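Local coordinates for putative sugar ABC transport system, substrate-binding protein (Bordetella parapertussis, PDB 5IX8) that probably binds a sugar in the periplasm as the solute-binding component of an ABC transport system, at residues 52-57 and 61-66. Sequence-based numbering, arbitrary orientation.
With EDO (1,2-ethanediol), chain E.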
ATOM      1  N   ALA A  52      12.292   9.736   6.086  1.00 16.48           N
ATOM      2  CA  ALA A  52      13.070   9.872   4.871  1.00 16.29           C
ATOM      3  C   ALA A  52      12.351   9.163   3.735  1.00 16.87           C
ATOM      4  O   ALA A  52      11.487   8.310   3.972  1.00 17.31           O
ATOM      5  CB  ALA A  52      14.463   9.290   5.064  1.00 16.72           C
ATOM      6  N   VAL A  53      12.706   9.523   2.494  1.00 16.86           N
ATOM      7  CA  VAL A  53      12.117   8.879   1.319  1.00 17.39           C
ATOM      8  C   VAL A  53      13.206   8.360   0.400  1.00 17.32           C
ATOM      9  O   VAL A  53      14.244   9.002   0.210  1.00 18.60           O
ATOM     10  CB  VAL A  53      11.153   9.789   0.516  1.00 18.16           C
ATOM     11  CG1 VAL A  53       9.976  10.232   1.392  1.00 18.64           C
ATOM     12  CG2 VAL A  53      11.872  10.989  -0.127  1.00 19.87           C
ATOM     13  N   ALA A  54      12.956   7.182  -0.166  1.00 15.91           N
ATOM     14  CA  ALA A  54      13.821   6.673  -1.230  1.00 15.78           C
ATOM     15  C   ALA A  54      13.816   7.608  -2.421  1.00 17.64           C
ATOM     16  O   ALA A  54      14.854   7.821  -3.058  1.00 19.79           O
ATOM     17  CB  ALA A  54      13.359   5.280  -1.681  1.00 16.05           C
ATOM     18  N   GLY A  55      12.634   8.112  -2.776  1.00 17.00           N
ATOM     19  CA  GLY A  55      12.436   9.049  -3.865  1.00 17.90           C
ATOM     20  C   GLY A  55      11.742   8.431  -5.051  1.00 18.98           C
ATOM     21  O   GLY A  55      11.035   9.138  -5.787  1.00 21.18           O
ATOM     22  N   ALA A  56      11.933   7.133  -5.268  1.00 17.78           N
ATOM     23  CA  ALA A  56      11.310   6.459  -6.408  1.00 17.20           C
ATOM     24  C   ALA A  56      11.424   4.970  -6.164  1.00 16.02           C
ATOM     25  O   ALA A  56      12.314   4.530  -5.437  1.00 16.12           O
ATOM     26  CB  ALA A  56      11.992   6.822  -7.736  1.00 19.15           C
ATOM     27  N   TYR A  57      10.537   4.192  -6.786  1.00 15.27           N
ATOM     28  CA  TYR A  57      10.797   2.750  -6.785  1.00 15.10           C
ATOM     29  C   TYR A  57      12.144   2.485  -7.454  1.00 15.48           C
ATOM     30  O   TYR A  57      12.527   3.165  -8.416  1.00 18.02           O
ATOM     31  CB  TYR A  57       9.687   1.987  -7.502  1.00 15.66           C
ATOM     32  CG  TYR A  57       8.412   2.041  -6.712  1.00 15.15           C
ATOM     33  CD1 TYR A  57       8.242   1.241  -5.580  1.00 14.05           C
ATOM     34  CD2 TYR A  57       7.384   2.902  -7.079  1.00 16.70           C
ATOM     35  CE1 TYR A  57       7.070   1.296  -4.853  1.00 14.96           C
ATOM     36  CE2 TYR A  57       6.209   2.970  -6.346  1.00 15.80           C
ATOM     37  CZ  TYR A  57       6.064   2.180  -5.230  1.00 16.17           C
ATOM     38  OH  TYR A  57       4.896   2.230  -4.516  1.00 16.37           O
ATOM     39  N   GLN A  61      19.687   2.056  -2.991  1.00 19.11           N
ATOM     40  CA  GLN A  61      20.887   2.568  -2.322  1.00 20.64           C
ATOM     41  C   GLN A  61      20.565   3.764  -1.435  1.00 19.95           C
ATOM     42  O   GLN A  61      21.115   3.898  -0.330  1.00 19.72           O
ATOM     43  CB  GLN A  61      21.947   2.926  -3.364  1.00 24.18           C
ATOM     44  CG  GLN A  61      22.582   1.687  -4.029  1.00 28.07           C
ATOM     45  CD  GLN A  61      23.361   0.824  -3.027  1.00 31.12           C
ATOM     46  OE1 GLN A  61      23.969   1.343  -2.079  1.00 32.19           O
ATOM     47  NE2 GLN A  61      23.327  -0.492  -3.218  1.00 32.06           N
ATOM     48  N   GLN A  62      19.658   4.638  -1.895  1.00 20.37           N
ATOM     49  CA  GLN A  62      19.222   5.764  -1.075  1.00 22.28           C
ATOM     50  C   GLN A  62      18.667   5.286   0.257  1.00 20.64           C
ATOM     51  O   GLN A  62      18.970   5.861   1.310  1.00 21.36           O
ATOM     52  CB  GLN A  62      18.166   6.580  -1.826  1.00 24.94           C
ATOM     53  CG  GLN A  62      18.705   7.376  -3.019  1.00 27.36           C
ATOM     54  CD  GLN A  62      18.799   6.580  -4.340  1.00 28.98           C
ATOM     55  OE1 GLN A  62      18.814   5.345  -4.369  1.00 27.82           O
ATOM     56  NE2 GLN A  62      18.875   7.317  -5.448  1.00 31.27           N
ATOM     57  N   GLN A  63      17.870   4.214   0.234  1.00 18.59           N
ATOM     58  CA  GLN A  63      17.292   3.718   1.478  1.00 17.09           C
ATOM     59  C   GLN A  63      18.323   3.008   2.333  1.00 16.48           C
ATOM     60  O   GLN A  63      18.260   3.094   3.559  1.00 17.16           O
ATOM     61  CB  GLN A  63      16.111   2.790   1.197  1.00 18.25           C
ATOM     62  CG  GLN A  63      14.870   3.534   0.950  1.00 17.63           C
ATOM     63  CD  GLN A  63      13.651   2.653   0.979  1.00 14.80           C
ATOM     64  OE1 GLN A  63      13.630   1.558   0.403  1.00 13.95           O
ATOM     65  NE2 GLN A  63      12.624   3.131   1.633  1.00 14.67           N
ATOM     66  N   PHE A  64      19.261   2.272   1.719  1.00 15.84           N
ATOM     67  CA  PHE A  64      20.312   1.650   2.531  1.00 16.98           C
ATOM     68  C   PHE A  64      21.047   2.713   3.336  1.00 19.19           C
ATOM     69  O   PHE A  64      21.354   2.519   4.523  1.00 20.52           O
ATOM     70  CB  PHE A  64      21.327   0.922   1.649  1.00 18.46           C
ATOM     71  CG  PHE A  64      20.804  -0.306   0.941  1.00 19.40           C
ATOM     72  CD1 PHE A  64      19.571  -0.854   1.209  1.00 20.79           C
ATOM     73  CD2 PHE A  64      21.592  -0.880  -0.048  1.00 21.74           C
ATOM     74  CE1 PHE A  64      19.141  -1.994   0.556  1.00 21.33           C
ATOM     75  CE2 PHE A  64      21.174  -2.003  -0.734  1.00 23.07           C
ATOM     76  CZ  PHE A  64      19.952  -2.575  -0.433  1.00 23.28           C
ATOM     77  N   ALA A  65      21.364   3.838   2.692  1.00 19.15           N
ATOM     78  CA  ALA A  65      22.088   4.899   3.381  1.00 19.38           C
ATOM     79  C   ALA A  65      21.246   5.483   4.502  1.00 19.20           C
ATOM     80  O   ALA A  65      21.772   5.820   5.577  1.00 19.96           O
ATOM     81  CB  ALA A  65      22.507   5.983   2.388  1.00 19.87           C
ATOM     82  N   GLN A  66      19.938   5.606   4.271  1.00 17.82           N
ATOM     83  CA  GLN A  66      19.056   6.138   5.305  1.00 18.37           C
ATOM     84  C   GLN A  66      18.996   5.202   6.501  1.00 18.15           C
ATOM     85  O   GLN A  66      19.030   5.654   7.649  1.00 20.01           O
ATOM     86  CB  GLN A  66      17.657   6.382   4.736  1.00 17.36           C
ATOM     87  CG  GLN A  66      17.648   7.585   3.781  1.00 17.16           C
ATOM     88  CD  GLN A  66      16.492   7.565   2.831  1.00 17.67           C
ATOM     89  OE1 GLN A  66      15.666   6.644   2.863  1.00 18.95           O
ATOM     90  NE2 GLN A  66      16.420   8.586   1.960  1.00 18.61           N
TER
HETATM   91  C1  EDO E 503       7.911   6.683  -7.752  1.00 29.12           C
HETATM   92  O1  EDO E 503       8.695   5.743  -8.510  1.00 26.03           O
HETATM   93  C2  EDO E 503       6.590   6.956  -8.467  1.00 30.89           C
HETATM   94  O2  EDO E 503       5.771   5.789  -8.378  1.00 31.66           O
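Gln66 NE2 donates to the carbonyl oxygen Val53 O at 2.8 Å, and an N-H...O angle of 169° makes the bond nearly straight. Val53 O lies nearly in the plane of the Gln66 amide, whereas NE2 stands above the carbonyl plane, 62° out of it. With CG anti to the carbonyl carbon (chi1 -72°) and the chain extended beyond it, Gln66 reaches from the helix to the strand end; Thr21 OG1, hydrogen-bonded to both Gln66 OE1 and Gln63 NE2, links the two amides. Alongside, the methyl Ala52 CB packs against Gln66 CD at 3.5 Å.

These segments join strand 47-53, at the edge of a parallel sheet, to helix 60-73 that follows it, a strand-loop-helix unit of the periplasmic-binding-protein fold. In the loop, Ala54 CB meets the aliphatic part of Gln63, 3.5 Å from CG, while in the buried Gln63 amide OE1 is hydrogen-bonded to Ala83 N and NE2 also to Ser81 O. Gln62 CB makes a van der Waals contact with Ala54 O at 3.7 Å, and that oxygen accepts a hydrogen bond from Asn59 ND2. Farther along, Tyr57 N donates to O1 of an ethanediol, probably from the crystallisation liquor, at 3.0 Å.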